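Local atomic coordinates of MmoQ Response regulator (Methylococcus capsulatus, PDB entry 3LJX), a protein that probably makes cyclic di-GMP from two GTP as a magnesium-dependent diguanylate cyclase when whole, and is represented here by the piece that carries its HDOD domain. Residues A[122-125]-A[131-134]; A[14-19]-A[108-113]. All blocks are in the same frame, centred on the assembly; numbering follows the deposited sequence.

Contact 1. Residues A[122-125]-A[131-134]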
loop_
_atom_site.group_PDB
_atom_site.type_symbol
_atom_site.label_atom_id
_atom_site.label_comp_id
_atom_site.label_asym_id
_atom_site.label_seq_id
_atom_site.Cartn_x
_atom_site.Cartn_y
_atom_site.Cartn_z
ATOM N N SER A 122 -12.037 -6.836 -3.878
ATOM C CA SER A 122 -13.100 -7.854 -4.037
ATOM C C SER A 122 -13.915 -8.047 -2.774
ATOM O O SER A 122 -15.143 -8.043 -2.802
ATOM C CB SER A 122 -12.541 -9.216 -4.456
ATOM O OG SER A 122 -12.221 -9.226 -5.829
ATOM N N ILE A 123 -13.222 -8.262 -1.667
ATOM C CA ILE A 123 -13.888 -8.381 -0.384
ATOM C C ILE A 123 -14.820 -7.187 -0.130
ATOM O O ILE A 123 -16.018 -7.369 0.084
ATOM C CB ILE A 123 -12.869 -8.523 0.750
ATOM C CG1 ILE A 123 -12.135 -9.860 0.607
ATOM C CG2 ILE A 123 -13.558 -8.396 2.098
ATOM C CD1 ILE A 123 -10.864 -9.982 1.439
ATOM N N THR A 124 -14.293 -5.967 -0.186
ATOM C CA THR A 124 -15.133 -4.812 0.137
ATOM C C THR A 124 -16.243 -4.593 -0.893
ATOM O O THR A 124 -17.286 -4.018 -0.571
ATOM C CB THR A 124 -14.303 -3.542 0.290
ATOM O OG1 THR A 124 -13.614 -3.279 -0.940
ATOM C CG2 THR A 124 -13.281 -3.714 1.436
ATOM N N ALA A 125 -16.021 -5.077 -2.117
ATOM C CA ALA A 125 -16.995 -4.947 -3.209
ATOM C C ALA A 125 -18.275 -5.702 -2.915
ATOM O O ALA A 125 -19.339 -5.385 -3.439
ATOM C CB ALA A 125 -16.397 -5.428 -4.534
ATOM N N ALA A 131 -15.593 2.373 0.295
ATOM C CA ALA A 131 -15.589 2.358 -1.169
ATOM C C ALA A 131 -14.460 1.443 -1.628
ATOM O O ALA A 131 -13.308 1.624 -1.224
ATOM C CB ALA A 131 -15.383 3.757 -1.710
ATOM N N PRO A 132 -14.784 0.446 -2.459
ATOM C CA PRO A 132 -13.757 -0.538 -2.880
ATOM C C PRO A 132 -12.554 0.068 -3.604
ATOM O O PRO A 132 -11.425 -0.392 -3.405
ATOM C CB PRO A 132 -14.531 -1.503 -3.784
ATOM C CG PRO A 132 -15.986 -1.417 -3.242
ATOM C CD PRO A 132 -16.160 0.027 -2.800
ATOM N N LYS A 133 -12.765 1.091 -4.418
ATOM C CA LYS A 133 -11.623 1.728 -5.078
ATOM C C LYS A 133 -10.661 2.362 -4.064
ATOM O O LYS A 133 -9.444 2.380 -4.282
ATOM C CB LYS A 133 -12.073 2.762 -6.113
ATOM C CG LYS A 133 -12.782 3.978 -5.543
ATOM C CD LYS A 133 -13.113 5.003 -6.658
ATOM C CE LYS A 133 -14.340 5.839 -6.274
ATOM N NZ LYS A 133 -14.646 6.932 -7.253
ATOM N N GLU A 134 -11.208 2.870 -2.955
ATOM C CA GLU A 134 -10.380 3.448 -1.896
ATOM C C GLU A 134 -9.728 2.325 -1.082
ATOM O O GLU A 134 -8.577 2.452 -0.633
ATOM C CB GLU A 134 -11.215 4.374 -1.002
ATOM C CG GLU A 134 -11.817 5.567 -1.776
ATOM C CD GLU A 134 -12.647 6.508 -0.889
ATOM O OE1 GLU A 134 -13.144 6.064 0.168
ATOM O OE2 GLU A 134 -12.797 7.699 -1.251
#
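A short helix-loop-helix turn in the HDOD domain is closed where T124 and A125, near the end of helix 106-125, meet P132, the first residue of helix 132-141. The CA atoms come closest at T124 and P132, 5.4 Å apart. OG1 of T124 does the touching for its side chain, lying 3.4 Å from CA of P132 and 3.5 Å from CB of P132. These are van der Waals approaches, since the polar business of that hydroxyl is with its own helix, where it bonds to the carbonyl oxygen of L120, its strongest partner, and to that of Q121. A chi1 of 60° puts the oxygen between the backbone N and the carbonyl carbon, a position from which the hydroxyl can reach back one turn.

In this all-helical fold the five residues between the segments contain neither helix nor strand, and A131 holds the N-cap position of the second helix. P132 suits the first turn, where a backbone N-H has no carbonyl of its own helix to bond and a proline nitrogen loses nothing. The ring also extends toward the first helix: CG of P132 lies 3.7 Å from CA of A125, whereas the methyl CB of A125 stays 4.2 Å from CG of P132. Beyond them, Q222 of helix 214-233 packs against T124, while the amine of K133 forms a salt bridge with D73.

Contact 2. Residues A[14-19]-A[108-113]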
loop_
_atom_site.group_PDB
_atom_site.type_symbol
_atom_site.label_atom_id
_atom_site.label_comp_id
_atom_site.label_asym_id
_atom_site.label_seq_id
_atom_site.Cartn_x
_atom_site.Cartn_y
_atom_site.Cartn_z
ATOM N N SER A 14 11.300 9.445 -3.745
ATOM C CA SER A 14 12.430 8.556 -3.999
ATOM C C SER A 14 12.062 7.072 -4.007
ATOM O O SER A 14 12.916 6.222 -4.272
ATOM C CB SER A 14 13.526 8.779 -2.953
ATOM O OG SER A 14 13.151 8.202 -1.698
ATOM N N LEU A 15 10.818 6.737 -3.688
ATOM C CA LEU A 15 10.458 5.315 -3.668
ATOM C C LEU A 15 10.475 4.745 -5.099
ATOM O O LEU A 15 9.938 5.357 -6.027
ATOM C CB LEU A 15 9.099 5.094 -2.997
ATOM C CG LEU A 15 8.922 5.617 -1.555
ATOM C CD1 LEU A 15 7.461 5.525 -1.131
ATOM C CD2 LEU A 15 9.811 4.874 -0.551
ATOM N N PRO A 16 11.100 3.572 -5.284
ATOM C CA PRO A 16 11.221 3.033 -6.641
ATOM C C PRO A 16 9.921 2.436 -7.165
ATOM O O PRO A 16 8.970 2.172 -6.407
ATOM C CB PRO A 16 12.269 1.932 -6.475
ATOM C CG PRO A 16 12.055 1.462 -5.057
ATOM C CD PRO A 16 11.732 2.694 -4.280
ATOM N N THR A 17 9.899 2.241 -8.478
ATOM C CA THR A 17 8.838 1.527 -9.171
ATOM C C THR A 17 9.504 0.380 -9.935
ATOM O O THR A 17 10.660 0.507 -10.338
ATOM C CB THR A 17 8.150 2.459 -10.164
ATOM O OG1 THR A 17 7.501 3.517 -9.452
ATOM C CG2 THR A 17 7.125 1.697 -11.019
ATOM N N ALA A 18 8.801 -0.736 -10.129
ATOM C CA ALA A 18 9.348 -1.846 -10.923
ATOM C C ALA A 18 9.656 -1.412 -12.365
ATOM O O ALA A 18 8.894 -0.659 -12.978
ATOM C CB ALA A 18 8.396 -3.057 -10.915
ATOM N N SER A 19 10.779 -1.884 -12.900
ATOM C CA SER A 19 11.189 -1.539 -14.265
ATOM C C SER A 19 10.103 -1.812 -15.294
ATOM O O SER A 19 9.789 -0.946 -16.107
ATOM C CB SER A 19 12.466 -2.283 -14.656
ATOM O OG SER A 19 13.568 -1.762 -13.940
ATOM N N ALA A 108 8.848 -9.605 -4.741
ATOM C CA ALA A 108 7.867 -10.190 -3.834
ATOM C C ALA A 108 7.007 -9.083 -3.250
ATOM O O ALA A 108 5.781 -9.210 -3.155
ATOM C CB ALA A 108 8.544 -11.016 -2.713
ATOM N N TYR A 109 7.653 -7.990 -2.866
ATOM C CA TYR A 109 6.924 -6.880 -2.279
ATOM C C TYR A 109 5.882 -6.356 -3.271
ATOM O O TYR A 109 4.728 -6.144 -2.906
ATOM C CB TYR A 109 7.859 -5.756 -1.828
ATOM C CG TYR A 109 7.107 -4.477 -1.590
ATOM C CD1 TYR A 109 6.414 -4.262 -0.399
ATOM C CD2 TYR A 109 7.036 -3.506 -2.578
ATOM C CE1 TYR A 109 5.691 -3.094 -0.193
ATOM C CE2 TYR A 109 6.323 -2.331 -2.385
ATOM C CZ TYR A 109 5.650 -2.129 -1.198
ATOM O OH TYR A 109 4.930 -0.962 -1.029
ATOM N N TRP A 110 6.271 -6.169 -4.528
ATOM C CA TRP A 110 5.335 -5.590 -5.493
ATOM C C TRP A 110 4.231 -6.568 -5.830
ATOM O O TRP A 110 3.079 -6.183 -6.011
ATOM C CB TRP A 110 6.041 -5.098 -6.763
ATOM C CG TRP A 110 6.755 -3.786 -6.540
ATOM C CD1 TRP A 110 6.240 -2.665 -5.950
ATOM C CD2 TRP A 110 8.103 -3.466 -6.889
ATOM N NE1 TRP A 110 7.184 -1.676 -5.902
ATOM C CE2 TRP A 110 8.338 -2.142 -6.476
ATOM C CE3 TRP A 110 9.132 -4.176 -7.524
ATOM C CZ2 TRP A 110 9.568 -1.498 -6.674
ATOM C CZ3 TRP A 110 10.360 -3.537 -7.720
ATOM C CH2 TRP A 110 10.564 -2.216 -7.290
ATOM N N GLN A 111 4.582 -7.841 -5.910
ATOM C CA GLN A 111 3.590 -8.846 -6.242
ATOM C C GLN A 111 2.546 -8.924 -5.125
ATOM O O GLN A 111 1.335 -8.911 -5.368
ATOM C CB GLN A 111 4.269 -10.201 -6.466
ATOM C CG GLN A 111 3.302 -11.346 -6.697
ATOM C CD GLN A 111 4.004 -12.685 -6.761
ATOM O OE1 GLN A 111 4.887 -12.994 -5.951
ATOM N NE2 GLN A 111 3.609 -13.495 -7.727
ATOM N N LYS A 112 3.017 -8.977 -3.888
ATOM C CA LYS A 112 2.122 -9.113 -2.748
ATOM C C LYS A 112 1.246 -7.871 -2.555
ATOM O O LYS A 112 0.076 -7.981 -2.195
ATOM C CB LYS A 112 2.940 -9.385 -1.497
ATOM C CG LYS A 112 2.148 -9.442 -0.214
ATOM C CD LYS A 112 2.930 -10.275 0.765
ATOM C CE LYS A 112 3.475 -11.497 0.040
ATOM N NZ LYS A 112 4.799 -11.940 0.562
ATOM N N SER A 113 1.808 -6.690 -2.803
ATOM C CA SER A 113 1.071 -5.446 -2.587
ATOM C C SER A 113 -0.146 -5.348 -3.520
ATOM O O SER A 113 -1.249 -4.988 -3.098
ATOM C CB SER A 113 2.002 -4.237 -2.757
ATOM O OG SER A 113 2.907 -4.143 -1.662
HETATM O O HOH W 1 6.421 1.036 -6.069
#
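A18 lies over one face of the W110 indole, an example of how a single aromatic side chain can fasten a loop to a helix. The methyl CB of A18 makes a CH-pi contact with the six-membered ring, 3.9 Å from its centroid and 23° off the normal, and comes within 3.6 Å of CE3 of W110. The backbone joins in on that face: N of A18 sits 3.6 Å from CZ2 of W110, displaced toward the rim. With CG of W110 anti to the carbonyl carbon (chi1 -77°), the indole reaches out from helix 106-125 to the extended residues 16-18.

Toward the nitrogen side of the ring the packing gives way to a bridge through water. O of P16 is near the ring plane, at the edge, 3.7 Å from CZ2 of W110. One water donates to O of P16 and accepts from NE1 of W110, each bond 2.8 Å long. The side chain of P16 is held more loosely, running at about a right angle to that of W110, with its CG 4.2 Å from CZ2 of W110. An alanine in place of W110 takes away the indole, and residues 16-18 would probably be held less firmly against the helix, the water losing one of its two anchors.

A18 is the N-cap residue of helix 19-29, so the contact lies where that helix begins, beside helix 106-125. P47, at the start of helix 47-58, touches W110, and T151 of helix 144-152 packs against P16.

How the contacts relate
Helix 106-125 is the element common to both contacts, which illustrate how one long helix can organise an all-helical domain from its two ends. Contact 2 uses its early turns and joins them to a loop 89 residues back in the sequence; contact 1 uses its last part and joins it to the next helix, only six residues on. Along the chain contact 2 therefore closes before contact 1 opens. Their centres are 22 Å apart and their nearest atoms about 11 Å apart, on opposite sides of the chain's centre. All four segments belong to the part of the sequence that forms the HDOD family region, which thus holds both a distant and a local connection.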